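Local coordinates for CELL WALL surface anchor family protein (PDB 2WW8) that serves as the pilus adhesin RrgA of Streptococcus pneumoniae, taking part in the recognition of host cells, at residues Y158-V163 and K173-N178; N202-E207 and P716-V721; K811-K816 and I839-E844. All coordinates share one frame; numbering follows the deposited sequence.

In the fold
Contacts 1 and 2 are neighbours, with centres 11 Å apart, and they meet along strand 171-184, which contact 1 pairs with 157-162 and which has 717-718 of contact 2 as its other neighbour there. Two bonds tie them, a salt bridge from Lys173 NZ to Asp720 OD1 (2.9 Å) and a probable hydrogen bond between Lys173 O and Arg719 N (2.8 Å). A bound HEPES molecule, probably from the crystallisation liquor, lies about 4 Å from the side chain of Asn178 in contact 1. Contact 3 belongs to another domain toward the far end of this elongated chain, its nearest atoms about 62 Å from contact 1 and about 56 Å from contact 2.

Contact 1 (Y158-V163 and K173-N178); sequences YQIIKV and KALNPN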
# COMPACT_ATOMS: atom_id res chain seq x y z
N TYR A 158 -4.73 10.10 -13.53
CA TYR A 158 -3.84 9.52 -12.52
C TYR A 158 -2.74 8.83 -13.30
O TYR A 158 -3.04 8.40 -14.42
CB TYR A 158 -4.56 8.51 -11.63
CG TYR A 158 -5.38 7.41 -12.28
CD1 TYR A 158 -6.75 7.58 -12.56
CD2 TYR A 158 -4.81 6.20 -12.64
CE1 TYR A 158 -7.53 6.54 -13.13
CE2 TYR A 158 -5.56 5.18 -13.24
CZ TYR A 158 -6.92 5.34 -13.46
OH TYR A 158 -7.69 4.32 -14.03
N GLN A 159 -1.55 8.72 -12.71
CA GLN A 159 -0.40 8.11 -13.37
C GLN A 159 -0.46 6.58 -13.37
O GLN A 159 -1.14 5.96 -12.55
CB GLN A 159 0.90 8.60 -12.72
CG GLN A 159 0.96 10.12 -12.46
CD GLN A 159 0.74 10.98 -13.71
OE1 GLN A 159 1.47 10.85 -14.72
NE2 GLN A 159 -0.28 11.87 -13.64
N ILE A 160 0.27 5.98 -14.30
CA ILE A 160 0.26 4.54 -14.55
C ILE A 160 1.70 4.12 -14.62
O ILE A 160 2.43 4.73 -15.41
CB ILE A 160 -0.31 4.24 -15.97
CG1 ILE A 160 -1.80 4.53 -16.08
CG2 ILE A 160 -0.08 2.81 -16.37
CD1 ILE A 160 -2.60 3.98 -14.88
N ILE A 161 2.12 3.10 -13.88
CA ILE A 161 3.50 2.61 -13.84
C ILE A 161 3.64 1.09 -14.04
O ILE A 161 2.73 0.30 -13.75
CB ILE A 161 4.22 2.96 -12.54
CG1 ILE A 161 3.53 2.24 -11.37
CG2 ILE A 161 4.29 4.49 -12.41
CD1 ILE A 161 4.33 2.33 -10.07
N LYS A 162 4.82 0.72 -14.53
CA LYS A 162 5.15 -0.68 -14.78
C LYS A 162 5.17 -1.52 -13.52
O LYS A 162 5.63 -1.09 -12.44
CB LYS A 162 6.49 -0.74 -15.54
CG LYS A 162 6.40 -0.07 -16.90
CD LYS A 162 7.78 -0.03 -17.62
CE LYS A 162 7.83 1.12 -18.62
NZ LYS A 162 9.04 0.98 -19.49
N VAL A 163 4.61 -2.71 -13.65
CA VAL A 163 4.43 -3.59 -12.50
C VAL A 163 5.67 -4.49 -12.42
O VAL A 163 6.07 -5.08 -13.43
CB VAL A 163 3.17 -4.44 -12.66
CG1 VAL A 163 3.14 -5.54 -11.58
CG2 VAL A 163 1.86 -3.59 -12.63
N LYS A 173 4.72 -6.22 -19.20
CA LYS A 173 3.42 -6.76 -19.58
C LYS A 173 2.22 -6.20 -18.78
O LYS A 173 1.06 -6.39 -19.16
CB LYS A 173 3.49 -8.29 -19.56
CG LYS A 173 4.16 -8.82 -20.80
CD LYS A 173 4.47 -10.31 -20.74
CE LYS A 173 3.20 -11.12 -20.93
NZ LYS A 173 3.49 -12.55 -21.27
N ALA A 174 2.51 -5.47 -17.72
CA ALA A 174 1.45 -5.00 -16.83
C ALA A 174 1.79 -3.67 -16.19
O ALA A 174 2.98 -3.39 -15.94
CB ALA A 174 1.18 -6.03 -15.74
N LEU A 175 0.72 -2.90 -15.93
CA LEU A 175 0.74 -1.53 -15.38
C LEU A 175 -0.26 -1.38 -14.23
O LEU A 175 -1.41 -1.85 -14.31
CB LEU A 175 0.41 -0.44 -16.43
CG LEU A 175 1.20 -0.50 -17.76
CD1 LEU A 175 0.60 0.40 -18.82
CD2 LEU A 175 2.69 -0.20 -17.59
N ASN A 176 0.20 -0.70 -13.18
CA ASN A 176 -0.63 -0.35 -12.06
C ASN A 176 -0.80 1.17 -12.04
O ASN A 176 0.09 1.91 -12.48
CB ASN A 176 0.02 -0.78 -10.74
CG ASN A 176 -0.46 -2.15 -10.27
OD1 ASN A 176 -1.54 -2.64 -10.66
ND2 ASN A 176 0.34 -2.79 -9.42
N PRO A 177 -1.93 1.61 -11.49
CA PRO A 177 -2.08 3.01 -11.15
C PRO A 177 -1.06 3.34 -10.08
O PRO A 177 -0.72 2.47 -9.25
CB PRO A 177 -3.46 3.09 -10.48
CG PRO A 177 -3.90 1.68 -10.27
CD PRO A 177 -3.15 0.81 -11.23
N ASN A 178 -0.67 4.62 -10.07
CA ASN A 178 0.20 5.12 -9.03
C ASN A 178 -0.11 6.54 -8.59
O ASN A 178 -0.06 7.45 -9.43
CB ASN A 178 1.66 5.03 -9.50
CG ASN A 178 2.64 5.36 -8.38
OD1 ASN A 178 2.64 4.69 -7.35
ND2 ASN A 178 3.46 6.37 -8.59
O HOH W 1 -1.40 9.68 -10.00
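Asn178 and Ile161 pack together on one face of an antiparallel strand pair. Ile161 carries CG1 between its backbone N and carbonyl carbon (chi1 64°), which swings CD1 across to Asn178 CB at 3.8 Å and onto the start of the amide; CG1 of the same isoleucine also rests against that CB. Just past the end of the strand, Val163 lays CG2 against the Asn176 carboxamide, 3.6 Å from CG, whose OD1 is taken by the backbone N of Ile193. Backbone bonds fix the register. Ile161 and Asn176 form a hydrogen-bonded pair, with Ile161 N to Asn176 O nearly straight at 2.7 Å and Asn176 N to Ile161 O somewhat bent at 2.8 Å, and Val163 N reaches Ala174 O at 2.9 Å. This is an antiparallel beta-sheet arrangement in which 171-184 lies between 157-162 and 717-718, the latter within the range of the Ig-like tip pilin family and joined to it by a backbone bond between Leu175 and Lys717. On the face bearing Ile160, Lys162, Leu175 and Pro177 the fit is tighter: Ile160 CG2 stands only 3.3 Å from Leu175 CB, the two side chains crossing at about a right angle. A water accepts from Gln159 N and donates to Asn178 O, the latter at 2.7 Å.

Contact 2 (N202-E207 and P716-V721); sequences NQYGIE and PKIRDV
Tyr204 lies with one ring face against Ile718: the methyl CG2 sits over it, 3.8 Å from the ring centroid and 16° off the normal, a CH-pi contact displaced toward the CE1 side of the rim. The two side chains run past each other in opposite directions. A chi1 of 60° turns CG2 of Ile718 away from its own carbonyl carbon and onto the ring, with CD1 also close to CE1. Ile193 touches both side chains, so the tyrosine and isoleucine are part of a buried apolar layer. It joins segments some 500 residues apart, on strand 203-218 and on strand 717-718, which falls in the range of the Ig-like tip pilin family; the two strands are not bonded to each other here and meet through their side chains.

Further along, Asn202 and Asp720 cross at about a right angle, their amide and carboxylate planes 71° apart. Asn202 ND2 donates to Asp720 OD2 at 2.9 Å in a nearly straight bond; the acceptor lies in the amide plane, but the donor comes at the carboxylate from above its plane. The backbone of Asn202 is in the left-handed conformation, as suits the first residue of the G1 beta bulge it forms with Gln203.

A single water stitches the two halves together. It lies in the plane of the Tyr204 ring at its edge, accepts from Tyr204 OH (2.6 Å), and donates to Asn202 OD1 (2.5 Å) and to Arg719 O (2.6 Å). The buried phenol hydroxyl and the Arg719 carbonyl thus share one partner. With the Lys173 ammonium salt-bridged to OD1 and the Asn202 amide on OD2, the Asp720 carboxylate is probably kept ionised.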
# COMPACT_ATOMS: atom_id res chain seq x y z
N ASN A 202 -0.09 -15.01 -18.70
CA ASN A 202 -0.89 -13.81 -18.45
C ASN A 202 -1.91 -13.87 -17.31
O ASN A 202 -3.05 -13.41 -17.48
CB ASN A 202 -1.62 -13.41 -19.73
CG ASN A 202 -0.65 -13.25 -20.89
OD1 ASN A 202 0.35 -12.54 -20.77
ND2 ASN A 202 -0.94 -13.91 -22.01
N GLN A 203 -1.47 -14.39 -16.17
CA GLN A 203 -2.30 -14.68 -15.00
C GLN A 203 -1.81 -13.78 -13.89
O GLN A 203 -0.60 -13.76 -13.59
CB GLN A 203 -2.11 -16.13 -14.56
CG GLN A 203 -2.89 -17.11 -15.40
CD GLN A 203 -2.82 -18.53 -14.89
OE1 GLN A 203 -2.82 -18.74 -13.68
NE2 GLN A 203 -2.75 -19.50 -15.79
N TYR A 204 -2.75 -13.04 -13.30
CA TYR A 204 -2.41 -12.06 -12.25
C TYR A 204 -3.40 -12.12 -11.12
O TYR A 204 -4.60 -12.43 -11.31
CB TYR A 204 -2.49 -10.65 -12.85
CG TYR A 204 -1.56 -10.43 -14.04
CD1 TYR A 204 -1.92 -10.83 -15.32
CD2 TYR A 204 -0.30 -9.88 -13.85
CE1 TYR A 204 -1.06 -10.62 -16.41
CE2 TYR A 204 0.55 -9.66 -14.92
CZ TYR A 204 0.18 -10.04 -16.19
OH TYR A 204 1.09 -9.81 -17.23
N GLY A 205 -2.89 -11.76 -9.95
CA GLY A 205 -3.77 -11.51 -8.81
C GLY A 205 -4.14 -10.04 -8.66
O GLY A 205 -3.26 -9.17 -8.79
N ILE A 206 -5.42 -9.78 -8.37
CA ILE A 206 -5.95 -8.44 -8.25
C ILE A 206 -6.38 -8.25 -6.79
O ILE A 206 -6.97 -9.16 -6.19
CB ILE A 206 -7.21 -8.24 -9.14
CG1 ILE A 206 -6.91 -8.61 -10.60
CG2 ILE A 206 -7.58 -6.78 -9.13
CD1 ILE A 206 -5.85 -7.75 -11.21
N GLU A 207 -6.11 -7.07 -6.25
CA GLU A 207 -6.49 -6.69 -4.89
C GLU A 207 -7.23 -5.35 -4.90
O GLU A 207 -6.72 -4.39 -5.49
CB GLU A 207 -5.21 -6.55 -4.05
CG GLU A 207 -5.43 -6.00 -2.62
CD GLU A 207 -4.13 -5.39 -2.11
OE1 GLU A 207 -3.84 -4.17 -2.37
OE2 GLU A 207 -3.42 -6.19 -1.46
N PRO A 716 -5.69 -1.08 -13.32
CA PRO A 716 -4.51 -1.69 -13.92
C PRO A 716 -4.75 -2.16 -15.35
O PRO A 716 -5.90 -2.26 -15.80
CB PRO A 716 -4.30 -2.95 -13.06
CG PRO A 716 -5.00 -2.61 -11.73
CD PRO A 716 -6.25 -1.96 -12.26
N LYS A 717 -3.64 -2.45 -16.05
CA LYS A 717 -3.71 -2.87 -17.45
C LYS A 717 -2.77 -4.05 -17.65
O LYS A 717 -1.73 -4.09 -16.98
CB LYS A 717 -3.24 -1.77 -18.40
CG LYS A 717 -4.21 -0.60 -18.47
CD LYS A 717 -3.80 0.53 -17.57
CE LYS A 717 -4.63 1.77 -17.92
NZ LYS A 717 -5.87 1.85 -17.03
N ILE A 718 -3.10 -4.95 -18.57
CA ILE A 718 -2.19 -6.06 -18.87
C ILE A 718 -2.19 -6.24 -20.38
O ILE A 718 -3.17 -5.88 -21.07
CB ILE A 718 -2.59 -7.37 -18.16
CG1 ILE A 718 -4.00 -7.81 -18.59
CG2 ILE A 718 -2.47 -7.20 -16.62
CD1 ILE A 718 -4.42 -9.18 -18.09
N ARG A 719 -1.07 -6.78 -20.89
CA ARG A 719 -0.99 -7.11 -22.31
C ARG A 719 -0.14 -8.35 -22.54
O ARG A 719 0.48 -8.87 -21.60
CB ARG A 719 -0.34 -5.96 -23.10
CG ARG A 719 1.08 -5.70 -22.61
CD ARG A 719 1.80 -4.83 -23.60
NE ARG A 719 3.13 -4.44 -23.15
CZ ARG A 719 3.97 -3.78 -23.94
NH1 ARG A 719 3.57 -3.47 -25.16
NH2 ARG A 719 5.18 -3.45 -23.50
N ASP A 720 -0.09 -8.81 -23.79
CA ASP A 720 0.85 -9.85 -24.21
C ASP A 720 1.21 -9.60 -25.67
O ASP A 720 0.57 -8.76 -26.32
CB ASP A 720 0.30 -11.27 -24.05
CG ASP A 720 1.40 -12.34 -24.03
OD1 ASP A 720 2.61 -12.02 -23.95
OD2 ASP A 720 1.07 -13.54 -24.10
N VAL A 721 2.23 -10.30 -26.17
CA VAL A 721 2.65 -10.15 -27.57
C VAL A 721 2.46 -11.52 -28.22
O VAL A 721 2.90 -12.54 -27.66
CB VAL A 721 4.10 -9.62 -27.72
CG1 VAL A 721 5.12 -10.52 -27.03
CG2 VAL A 721 4.50 -9.50 -29.20
O HOH W 2 -0.04 -10.38 -19.52

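Contact 3 (K811-K816 and I839-E844); sequences KPVQNK and IPAGYE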
# COMPACT_ATOMS: atom_id res chain seq x y z
N LYS A 811 27.54 -47.10 -90.36
CA LYS A 811 28.99 -47.16 -90.26
C LYS A 811 29.48 -47.50 -88.85
O LYS A 811 29.02 -46.86 -87.90
CB LYS A 811 29.62 -45.84 -90.69
CG LYS A 811 29.39 -45.53 -92.15
CD LYS A 811 30.36 -44.50 -92.64
CE LYS A 811 29.83 -44.04 -93.94
NZ LYS A 811 30.55 -42.78 -94.13
N PRO A 812 30.37 -48.51 -88.70
CA PRO A 812 30.80 -48.90 -87.35
C PRO A 812 31.36 -47.74 -86.55
O PRO A 812 32.09 -46.88 -87.08
CB PRO A 812 31.86 -50.00 -87.56
CG PRO A 812 31.56 -50.50 -88.91
CD PRO A 812 31.07 -49.32 -89.72
N VAL A 813 30.93 -47.74 -85.30
CA VAL A 813 31.40 -46.86 -84.25
C VAL A 813 31.58 -47.82 -83.07
O VAL A 813 30.59 -48.25 -82.49
CB VAL A 813 30.36 -45.79 -83.84
CG1 VAL A 813 31.00 -44.89 -82.78
CG2 VAL A 813 29.84 -44.94 -85.00
N GLN A 814 32.82 -48.17 -82.74
CA GLN A 814 33.15 -49.13 -81.70
C GLN A 814 33.82 -48.43 -80.50
O GLN A 814 34.99 -48.02 -80.59
CB GLN A 814 34.03 -50.25 -82.28
CG GLN A 814 33.31 -51.21 -83.30
CD GLN A 814 31.99 -51.77 -82.75
OE1 GLN A 814 31.90 -52.11 -81.56
NE2 GLN A 814 30.95 -51.83 -83.59
N ASN A 815 33.08 -48.28 -79.39
CA ASN A 815 33.55 -47.63 -78.15
C ASN A 815 34.22 -46.28 -78.38
O ASN A 815 35.43 -46.16 -78.18
CB ASN A 815 34.50 -48.53 -77.35
CG ASN A 815 33.89 -49.88 -77.08
OD1 ASN A 815 32.84 -49.99 -76.45
ND2 ASN A 815 34.53 -50.92 -77.61
N LYS A 816 33.46 -45.30 -78.86
CA LYS A 816 34.01 -43.98 -79.16
C LYS A 816 33.36 -42.92 -78.24
O LYS A 816 32.16 -42.98 -78.03
CB LYS A 816 33.83 -43.62 -80.65
CG LYS A 816 34.58 -44.47 -81.71
CD LYS A 816 36.11 -44.40 -81.60
CE LYS A 816 36.78 -45.45 -82.53
NZ LYS A 816 37.90 -46.10 -81.81
N ILE A 839 35.40 -40.02 -87.21
CA ILE A 839 34.43 -41.01 -86.74
C ILE A 839 33.06 -40.60 -87.25
O ILE A 839 32.72 -39.40 -87.22
CB ILE A 839 34.38 -41.13 -85.19
CG1 ILE A 839 35.74 -41.54 -84.64
CG2 ILE A 839 33.29 -42.11 -84.74
CD1 ILE A 839 36.30 -42.85 -85.17
N PRO A 840 32.26 -41.58 -87.74
CA PRO A 840 30.95 -41.25 -88.30
C PRO A 840 29.79 -41.15 -87.30
O PRO A 840 28.68 -41.63 -87.58
CB PRO A 840 30.73 -42.38 -89.32
CG PRO A 840 31.40 -43.56 -88.74
CD PRO A 840 32.56 -43.02 -87.85
N ALA A 841 30.02 -40.55 -86.12
CA ALA A 841 28.93 -40.23 -85.20
C ALA A 841 28.97 -38.70 -85.04
O ALA A 841 30.04 -38.09 -85.20
CB ALA A 841 29.10 -40.93 -83.83
N GLY A 842 27.85 -38.06 -84.72
CA GLY A 842 27.98 -36.62 -84.38
C GLY A 842 26.95 -36.27 -83.33
O GLY A 842 26.05 -37.10 -83.04
N TYR A 843 27.15 -35.08 -82.75
CA TYR A 843 26.22 -34.51 -81.78
C TYR A 843 25.62 -33.29 -82.49
O TYR A 843 26.35 -32.56 -83.17
CB TYR A 843 26.93 -34.04 -80.49
CG TYR A 843 26.06 -33.10 -79.67
CD1 TYR A 843 24.99 -33.59 -78.91
CD2 TYR A 843 26.30 -31.72 -79.65
CE1 TYR A 843 24.17 -32.76 -78.16
CE2 TYR A 843 25.47 -30.86 -78.91
CZ TYR A 843 24.41 -31.40 -78.15
OH TYR A 843 23.60 -30.56 -77.41
N GLU A 844 24.32 -33.08 -82.30
CA GLU A 844 23.65 -31.86 -82.80
C GLU A 844 22.58 -31.49 -81.78
O GLU A 844 22.01 -32.32 -81.05
CB GLU A 844 23.06 -31.98 -84.23
CG GLU A 844 24.01 -32.53 -85.39
CD GLU A 844 23.34 -32.74 -86.78
OE1 GLU A 844 22.29 -32.11 -87.08
OE2 GLU A 844 23.89 -33.49 -87.64
O HOH W 3 27.58 -44.58 -87.68
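The loop leading through 811-815 into strand 816-824 passes alongside the start of strand 841-846 without a backbone hydrogen bond between them, the nearest CA atoms, those of Lys811 and Pro840, being 6.5 Å apart. This is a corner of the prealbumin-like domain near the C-terminal end of the model: the chain turns at Asn815, forms a G1 beta bulge in which Asn815 and Lys816 face Glu803, and enters strand 816-824, while strand 841-846 is the outer strand of the other sheet. The contact therefore joins the lead-ins of two strands from different sheets.

Pro840 is gripped from the loop side. Lys811 CB packs on its CG at 3.5 Å, a tight approach, and Lys811 CD follows over CB of the ring, the lysine chain being extended beyond CG. That chain carries NZ to a salt bridge with Glu855, so its aliphatic part does the packing while the charge is answered elsewhere.

Ile839 is met by Lys816, and the two side chains are turned at about a right angle. The bend at chi2 of the lysine (-63°) folds its methylenes across the isoleucine, placing CE 3.7 Å from Ile839 CD1 and CG close to Ile839 CG2. Val813, the buried member of the group, fills the middle: CG1 faces Ile839 CG2 at 4.1 Å, and CG2 reaches Ala841 CB at 4.2 Å and also approaches Pro840 CG. Its backbone N is hydrogen-bonded to Glu806 OE1, which ties the loop to the residue that follows strand 797-805. Beside the proline, a water sits between the two main chains, 2.7 Å from Lys811 O and 3.1 Å from Pro840 O.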